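PDB 5TED: Lmo0488 protein from Listeria monocytogenes serovar 1/2a, which is a LysR-type transcriptional regulator, QuiR, whose effector-binding domain, the piece crystallised here, binds shikimate to switch on genes of protocatechuate biosynthesis. Local coordinates for residues E70-T75 with F199-G204; L57-Y62 with I179-L184; V80-E85 with Y163-L168. All coordinates share one frame; numbering follows the deposited sequence.

Contact 1 of 3, residues E70-T75 with F199-G204; sequences EFLPLT and FALRYG
L74 and G204 bring strand 70-75 and helix 199-204 closest, with CA atoms 5.0 Å apart, and the two segment axes pass 7.5 Å from each other at 58°. No direct hydrogen bond joins them; the contact is leucine packing, one C-H...O approach and a bridging water. L72 and L201 cross at about a right angle, both with CG anti to the carbonyl carbon, and touch through one methyl each: CD1 of L72 lies 3.4 Å from CD1 of L201, tight for two methyls. The other branch of L201, CD2, turns to the strand backbone and rests 3.5 Å from P73 O. L74 works differently. Its CG is anti to the backbone N (chi1 177°), which carries CD1 across to the helix, where it sits 3.2 Å from A200 O and also meets the A200 methyl. That carbonyl is already used inside the helix as the acceptor for G204 N. At the end of the segment the bare CA of G204 comes within 3.3 Å of L74 O as a C-H...O contact; with no side chain there, helix and strand backbones can come this close. A single water donates to both P73 O, at 2.8 Å, and L201 O, serving two backbone acceptors at once. The strand itself pairs with strand 177-184 in the sheet, L74 and T75 both facing I179 in a classic beta bulge; helix 191-208 lies against this sheet, with F199 and Y203 reaching on to helix 17-26.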
# COMPACT_ATOMS: atom_id res chain seq x y z
N GLU A 70 3.49 -20.28 14.84
CA GLU A 70 2.33 -20.25 15.71
C GLU A 70 1.41 -19.12 15.28
O GLU A 70 1.84 -17.97 15.24
CB GLU A 70 2.75 -20.06 17.16
CG GLU A 70 1.59 -19.82 18.08
CD GLU A 70 2.02 -19.35 19.43
OE1 GLU A 70 2.43 -18.19 19.57
OE2 GLU A 70 1.96 -20.17 20.36
N PHE A 71 0.16 -19.44 14.96
CA PHE A 71 -0.85 -18.45 14.60
C PHE A 71 -1.87 -18.36 15.73
O PHE A 71 -2.44 -19.38 16.13
CB PHE A 71 -1.56 -18.82 13.30
CG PHE A 71 -0.66 -18.89 12.09
CD1 PHE A 71 -0.04 -20.08 11.73
CD2 PHE A 71 -0.47 -17.77 11.28
CE1 PHE A 71 0.78 -20.16 10.60
CE2 PHE A 71 0.33 -17.85 10.13
CZ PHE A 71 0.96 -19.05 9.80
N LEU A 72 -2.06 -17.17 16.29
CA LEU A 72 -3.07 -16.94 17.32
C LEU A 72 -4.03 -15.85 16.87
O LEU A 72 -3.59 -14.80 16.38
CB LEU A 72 -2.44 -16.56 18.68
CG LEU A 72 -1.60 -17.68 19.32
CD1 LEU A 72 -0.90 -17.19 20.54
CD2 LEU A 72 -2.48 -18.85 19.69
N PRO A 73 -5.34 -16.04 17.04
CA PRO A 73 -6.31 -15.08 16.49
C PRO A 73 -6.10 -13.69 17.08
O PRO A 73 -5.91 -13.54 18.29
CB PRO A 73 -7.67 -15.68 16.88
CG PRO A 73 -7.38 -16.57 18.04
CD PRO A 73 -5.99 -17.10 17.82
N LEU A 74 -6.11 -12.67 16.22
CA LEU A 74 -5.91 -11.29 16.66
C LEU A 74 -7.09 -10.40 16.31
O LEU A 74 -7.60 -9.70 17.19
CB LEU A 74 -4.62 -10.71 16.06
CG LEU A 74 -4.37 -9.23 16.41
CD1 LEU A 74 -4.09 -9.03 17.89
CD2 LEU A 74 -3.20 -8.69 15.56
N THR A 75 -7.56 -10.41 15.07
CA THR A 75 -8.70 -9.58 14.68
C THR A 75 -9.42 -10.27 13.52
O THR A 75 -9.13 -11.42 13.18
CB THR A 75 -8.24 -8.16 14.34
OG1 THR A 75 -9.37 -7.34 14.06
CG2 THR A 75 -7.27 -8.15 13.13
N PHE A 199 0.26 -8.31 25.05
CA PHE A 199 -0.64 -7.16 25.02
C PHE A 199 -1.60 -7.23 23.84
O PHE A 199 -2.81 -7.03 24.00
CB PHE A 199 0.16 -5.86 24.97
CG PHE A 199 -0.66 -4.70 24.50
CD1 PHE A 199 -1.42 -3.98 25.39
CD2 PHE A 199 -0.65 -4.34 23.17
CE1 PHE A 199 -2.19 -2.92 24.96
CE2 PHE A 199 -1.41 -3.28 22.73
CZ PHE A 199 -2.18 -2.57 23.62
N ALA A 200 -1.06 -7.50 22.65
CA ALA A 200 -1.88 -7.47 21.44
C ALA A 200 -2.93 -8.57 21.45
O ALA A 200 -4.08 -8.33 21.05
CB ALA A 200 -1.00 -7.60 20.21
N LEU A 201 -2.58 -9.77 21.90
CA LEU A 201 -3.57 -10.84 21.93
C LEU A 201 -4.70 -10.53 22.92
O LEU A 201 -5.89 -10.78 22.63
CB LEU A 201 -2.89 -12.16 22.29
CG LEU A 201 -2.03 -12.71 21.14
CD1 LEU A 201 -1.30 -13.98 21.55
CD2 LEU A 201 -2.90 -12.97 19.91
N ARG A 202 -4.34 -10.01 24.10
CA ARG A 202 -5.35 -9.59 25.07
C ARG A 202 -6.25 -8.51 24.49
O ARG A 202 -7.48 -8.54 24.65
CB ARG A 202 -4.69 -9.09 26.35
CG ARG A 202 -4.19 -10.15 27.32
CD ARG A 202 -3.88 -9.55 28.72
NE ARG A 202 -3.11 -8.30 28.64
CZ ARG A 202 -1.77 -8.23 28.70
NH1 ARG A 202 -1.05 -9.34 28.84
NH2 ARG A 202 -1.16 -7.04 28.62
N TYR A 203 -5.64 -7.51 23.83
CA TYR A 203 -6.40 -6.40 23.26
C TYR A 203 -7.35 -6.89 22.17
O TYR A 203 -8.52 -6.49 22.12
CB TYR A 203 -5.42 -5.37 22.68
CG TYR A 203 -6.06 -4.02 22.43
CD1 TYR A 203 -6.69 -3.74 21.21
CD2 TYR A 203 -6.06 -3.04 23.42
CE1 TYR A 203 -7.29 -2.51 20.99
CE2 TYR A 203 -6.64 -1.81 23.21
CZ TYR A 203 -7.26 -1.54 22.00
OH TYR A 203 -7.87 -0.30 21.79
N GLY A 204 -6.85 -7.74 21.27
CA GLY A 204 -7.70 -8.27 20.20
C GLY A 204 -8.86 -9.08 20.74
O GLY A 204 -9.99 -8.99 20.24
O HOH W 1 -6.68 -12.92 20.87

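Contact 2 of 3, residues L57-Y62 with I179-L184; sequences LAICSY and IYLASL. With SKM ((3R,4S,5R)-3,4,5-trihydroxycyclohex-1-ene-1-carboxylic acid), chain D.
Y180 holds CG anti to its carbonyl carbon (chi1 -63°) and Y62 holds CG anti to its backbone N (chi1 179°), settings that bring the two rings together in an edge-to-face pair. The edge of Y62 points at the face of Y180, with centroids 5.8 Å apart and planes at 51°; closer in, Y62 CB lies 3.5 Å from Y180 CE1. In the plane of the Y180 ring, at its edge, sits C60 O. Behind the rings the backbones form an antiparallel ladder in the mixed sheet of this LysR effector-binding domain, a periplasmic-binding-protein-type fold. A58-A182 and C60-Y180 are hydrogen-bonded pairs, and A182 N reaches A58 O at 2.7 Å along a nearly straight N-H. I59 and L181 form the non-hydrogen-bonded pair between them, CD2 of L181 resting 3.7 Å from I59 CG1. CG2 of I59 presses against CG2 of I179 at 3.4 Å, a tight fit. On the alternate face, C60 SG meets the A182 methyl, and helix 43-51 packs there. Next along the chain from C60, S61 OG donates to shikimate O3 at 2.5 Å; the same hydroxyl is bonded to R177 NH1, and T43 OG1 bonds both S61 N and the ligand.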
# COMPACT_ATOMS: atom_id res chain seq x y z
N LEU A 57 7.71 -10.45 15.00
CA LEU A 57 6.30 -10.83 15.05
C LEU A 57 5.66 -10.40 13.74
O LEU A 57 6.11 -9.45 13.10
CB LEU A 57 5.55 -10.14 16.20
CG LEU A 57 6.06 -10.31 17.64
CD1 LEU A 57 5.37 -9.35 18.60
CD2 LEU A 57 5.87 -11.75 18.09
N ALA A 58 4.58 -11.08 13.36
CA ALA A 58 3.86 -10.70 12.16
C ALA A 58 2.36 -10.73 12.43
O ALA A 58 1.88 -11.43 13.33
CB ALA A 58 4.20 -11.60 10.98
N ILE A 59 1.63 -9.93 11.66
CA ILE A 59 0.18 -9.94 11.65
C ILE A 59 -0.24 -10.27 10.22
O ILE A 59 0.02 -9.48 9.30
CB ILE A 59 -0.41 -8.59 12.09
CG1 ILE A 59 0.06 -8.25 13.53
CG2 ILE A 59 -1.94 -8.62 11.96
CD1 ILE A 59 -0.33 -6.84 14.01
N CYS A 60 -0.90 -11.42 10.04
CA CYS A 60 -1.15 -11.88 8.67
C CYS A 60 -2.24 -12.95 8.66
O CYS A 60 -2.87 -13.24 9.69
CB CYS A 60 0.15 -12.40 8.03
SG CYS A 60 0.79 -13.88 8.82
N SER A 61 -2.47 -13.53 7.48
CA SER A 61 -3.45 -14.60 7.31
C SER A 61 -2.87 -15.92 7.79
O SER A 61 -1.65 -16.14 7.78
CB SER A 61 -3.85 -14.75 5.83
OG SER A 61 -4.50 -13.58 5.34
N TYR A 62 -3.75 -16.81 8.21
CA TYR A 62 -3.34 -18.18 8.51
C TYR A 62 -2.86 -18.87 7.24
O TYR A 62 -3.41 -18.66 6.16
CB TYR A 62 -4.51 -18.95 9.12
CG TYR A 62 -4.20 -20.39 9.46
CD1 TYR A 62 -3.42 -20.71 10.56
CD2 TYR A 62 -4.69 -21.43 8.68
CE1 TYR A 62 -3.13 -22.03 10.88
CE2 TYR A 62 -4.41 -22.76 9.00
CZ TYR A 62 -3.63 -23.05 10.09
OH TYR A 62 -3.33 -24.35 10.41
N ILE A 179 -7.63 -12.77 11.16
CA ILE A 179 -6.25 -12.31 11.03
C ILE A 179 -5.51 -12.68 12.30
O ILE A 179 -6.05 -12.55 13.41
CB ILE A 179 -6.20 -10.79 10.77
CG1 ILE A 179 -6.74 -10.48 9.37
CG2 ILE A 179 -4.77 -10.24 10.97
CD1 ILE A 179 -6.92 -9.01 9.10
N TYR A 180 -4.26 -13.12 12.16
CA TYR A 180 -3.53 -13.78 13.24
C TYR A 180 -2.25 -13.04 13.56
O TYR A 180 -1.63 -12.41 12.70
CB TYR A 180 -3.19 -15.23 12.86
CG TYR A 180 -4.42 -16.05 12.66
CD1 TYR A 180 -5.13 -15.99 11.46
CD2 TYR A 180 -4.89 -16.89 13.66
CE1 TYR A 180 -6.27 -16.74 11.26
CE2 TYR A 180 -6.05 -17.64 13.47
CZ TYR A 180 -6.73 -17.56 12.27
OH TYR A 180 -7.86 -18.31 12.07
N LEU A 181 -1.86 -13.11 14.83
CA LEU A 181 -0.53 -12.72 15.26
C LEU A 181 0.35 -13.96 15.11
O LEU A 181 0.06 -15.01 15.70
CB LEU A 181 -0.54 -12.21 16.71
CG LEU A 181 0.72 -11.52 17.25
CD1 LEU A 181 1.92 -12.44 17.21
CD2 LEU A 181 1.00 -10.26 16.48
N ALA A 182 1.37 -13.86 14.27
CA ALA A 182 2.20 -15.01 13.93
C ALA A 182 3.60 -14.82 14.49
O ALA A 182 4.14 -13.71 14.47
CB ALA A 182 2.23 -15.23 12.41
N SER A 183 4.19 -15.92 15.00
CA SER A 183 5.54 -15.92 15.54
C SER A 183 6.15 -17.31 15.35
O SER A 183 5.44 -18.29 15.11
CB SER A 183 5.55 -15.54 17.03
OG SER A 183 4.79 -16.46 17.80
N LEU A 184 7.48 -17.38 15.47
CA LEU A 184 8.17 -18.66 15.35
C LEU A 184 7.93 -19.49 16.60
O LEU A 184 8.19 -19.04 17.71
CB LEU A 184 9.67 -18.47 15.16
CG LEU A 184 10.21 -18.09 13.79
CD1 LEU A 184 11.75 -18.10 13.83
CD2 LEU A 184 9.65 -19.04 12.73
O12 SKM D . -3.85 -6.50 1.77
C8 SKM D . -4.22 -7.42 0.75
C6 SKM D . -3.15 -8.17 0.33
O7 SKM D . -3.53 -9.09 -0.69
C5 SKM D . -2.47 -9.08 1.52
C4 SKM D . -3.45 -9.87 2.26
C1 SKM D . -3.03 -11.08 3.11
O2 SKM D . -1.90 -11.62 2.89
O3 SKM D . -3.80 -11.54 4.01
C10 SKM D . -4.99 -9.43 2.24
C9 SKM D . -5.45 -8.42 1.34
O11 SKM D . -6.36 -7.64 1.99

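Contact 3 of 3, residues V80-E85 with Y163-L168; sequences VVVVAE and YNVKVL
V81 and L168 form a hydrogen-bonded antiparallel pair, L168 N 2.7 Å from V81 O and V81 N bonding back to L168 O. V83 and K166 repeat the pattern, the V83 N to K166 O bond longer at 3.2 Å. Here the end of strand 69-84 joins strand 165-170 in the mixed sheet of the effector-binding domain. Between the pairs V82 stands opposite V167, but its CG1 reaches diagonally to V165 CB, 3.6 Å away. V80 CG2 meets V167 CG1 at 3.7 Å, while L168 CD1 lies against V83 CG1 on the other face. Just beyond A84, where the strand ends, E85 N bonds N164 O at 3.1 Å from above the carbonyl plane, bent to 135° at the hydrogen. CG of E85 sits between its N and carbonyl carbon (chi1 69°), and the extended chain runs alongside N164, E85 OE1 3.5 Å from N164 CB. N164 centres an inverse gamma turn, its N held by S146 OG. Farther out, V145 of helix 138-146 backs V82 and V165, and Y163 reaches H16 of the second subunit. Valine and leucine packing backs the ladder, while K166 bends away to D93, in a salt bridge, and the carbonyls of A90 and Y92, three oxygens that probably stabilise its charge.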
# COMPACT_ATOMS: atom_id res chain seq x y z
N VAL A 80 -16.60 -8.06 1.47
CA VAL A 80 -17.68 -7.40 0.76
C VAL A 80 -17.39 -7.47 -0.73
O VAL A 80 -16.26 -7.73 -1.15
CB VAL A 80 -17.86 -5.93 1.18
CG1 VAL A 80 -18.43 -5.83 2.57
CG2 VAL A 80 -16.52 -5.16 1.08
N VAL A 81 -18.41 -7.20 -1.54
CA VAL A 81 -18.23 -7.02 -2.97
C VAL A 81 -18.31 -5.53 -3.27
O VAL A 81 -19.21 -4.83 -2.77
CB VAL A 81 -19.28 -7.83 -3.77
CG1 VAL A 81 -19.26 -7.41 -5.24
CG2 VAL A 81 -18.99 -9.33 -3.66
N VAL A 82 -17.35 -5.03 -4.06
CA VAL A 82 -17.21 -3.61 -4.37
C VAL A 82 -17.34 -3.43 -5.88
O VAL A 82 -16.70 -4.14 -6.66
CB VAL A 82 -15.87 -3.05 -3.86
CG1 VAL A 82 -15.83 -1.56 -4.01
CG2 VAL A 82 -15.64 -3.47 -2.40
N VAL A 83 -18.19 -2.49 -6.29
CA VAL A 83 -18.50 -2.28 -7.69
C VAL A 83 -18.51 -0.79 -7.95
O VAL A 83 -18.70 0.01 -7.02
CB VAL A 83 -19.87 -2.92 -8.08
CG1 VAL A 83 -19.88 -4.40 -7.70
CG2 VAL A 83 -21.03 -2.19 -7.41
N ALA A 84 -18.27 -0.40 -9.20
CA ALA A 84 -18.35 1.01 -9.53
C ALA A 84 -19.75 1.53 -9.21
O ALA A 84 -20.73 0.78 -9.21
CB ALA A 84 -18.00 1.25 -11.00
N GLU A 85 -19.84 2.83 -8.94
CA GLU A 85 -21.09 3.38 -8.43
C GLU A 85 -22.23 3.31 -9.45
O GLU A 85 -23.39 3.41 -9.05
CB GLU A 85 -20.83 4.80 -7.92
CG GLU A 85 -20.51 5.84 -8.98
CD GLU A 85 -20.21 7.21 -8.38
OE1 GLU A 85 -19.76 8.09 -9.14
OE2 GLU A 85 -20.40 7.39 -7.16
N TYR A 163 -14.09 6.37 -2.46
CA TYR A 163 -14.01 6.14 -3.89
C TYR A 163 -15.42 6.08 -4.46
O TYR A 163 -16.40 5.93 -3.73
CB TYR A 163 -13.24 4.85 -4.21
CG TYR A 163 -11.77 4.91 -3.85
CD1 TYR A 163 -11.37 4.78 -2.53
CD2 TYR A 163 -10.80 5.06 -4.82
CE1 TYR A 163 -10.03 4.81 -2.18
CE2 TYR A 163 -9.44 5.09 -4.49
CZ TYR A 163 -9.07 4.98 -3.15
OH TYR A 163 -7.74 5.00 -2.78
N ASN A 164 -15.51 6.21 -5.78
CA ASN A 164 -16.81 6.21 -6.46
C ASN A 164 -17.28 4.77 -6.65
O ASN A 164 -17.40 4.26 -7.77
CB ASN A 164 -16.70 6.92 -7.80
CG ASN A 164 -16.16 8.31 -7.68
OD1 ASN A 164 -16.51 9.04 -6.76
ND2 ASN A 164 -15.29 8.70 -8.61
N VAL A 165 -17.57 4.12 -5.52
CA VAL A 165 -17.93 2.70 -5.50
C VAL A 165 -19.09 2.47 -4.54
O VAL A 165 -19.31 3.24 -3.60
CB VAL A 165 -16.74 1.79 -5.11
CG1 VAL A 165 -15.58 1.93 -6.10
CG2 VAL A 165 -16.26 2.11 -3.69
N LYS A 166 -19.83 1.41 -4.79
CA LYS A 166 -20.88 0.92 -3.90
C LYS A 166 -20.36 -0.34 -3.22
O LYS A 166 -19.88 -1.25 -3.90
CB LYS A 166 -22.15 0.61 -4.69
CG LYS A 166 -23.25 -0.09 -3.91
CD LYS A 166 -23.86 0.81 -2.84
CE LYS A 166 -25.13 0.20 -2.25
NZ LYS A 166 -26.31 0.29 -3.17
N VAL A 167 -20.48 -0.40 -1.90
CA VAL A 167 -20.02 -1.56 -1.13
C VAL A 167 -21.23 -2.43 -0.84
O VAL A 167 -22.22 -1.97 -0.25
CB VAL A 167 -19.30 -1.13 0.16
CG1 VAL A 167 -18.89 -2.35 0.98
CG2 VAL A 167 -18.08 -0.27 -0.15
N LEU A 168 -21.17 -3.70 -1.24
CA LEU A 168 -22.29 -4.64 -1.11
C LEU A 168 -21.94 -5.70 -0.08
O LEU A 168 -20.90 -6.36 -0.20
CB LEU A 168 -22.61 -5.33 -2.44
CG LEU A 168 -22.85 -4.36 -3.59
CD1 LEU A 168 -22.79 -5.07 -4.92
CD2 LEU A 168 -24.18 -3.65 -3.39

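In the fold
Of the segments in contact, strand 57-60 is met first along the chain; contact 2 closes a long loop from it to strand 177-184. The long strand 69-84 follows. Its beginning meets helix 191-208 in contact 1 and its end pairs with strand 165-170 in contact 3. Contacts 1 and 2 cross, their segments alternating along the chain. They touch, with centres 9 Å apart: E70 N probably bonds S183 O, and L74 N probably bonds I179 O. Contact 3 closes a shorter loop lying within both of the others, its centre about 30 Å from that of contact 1. Strand 69-84, interrupted along its length, thus links the part next to helix 191-208 with strand 165-170 across the chain's centre.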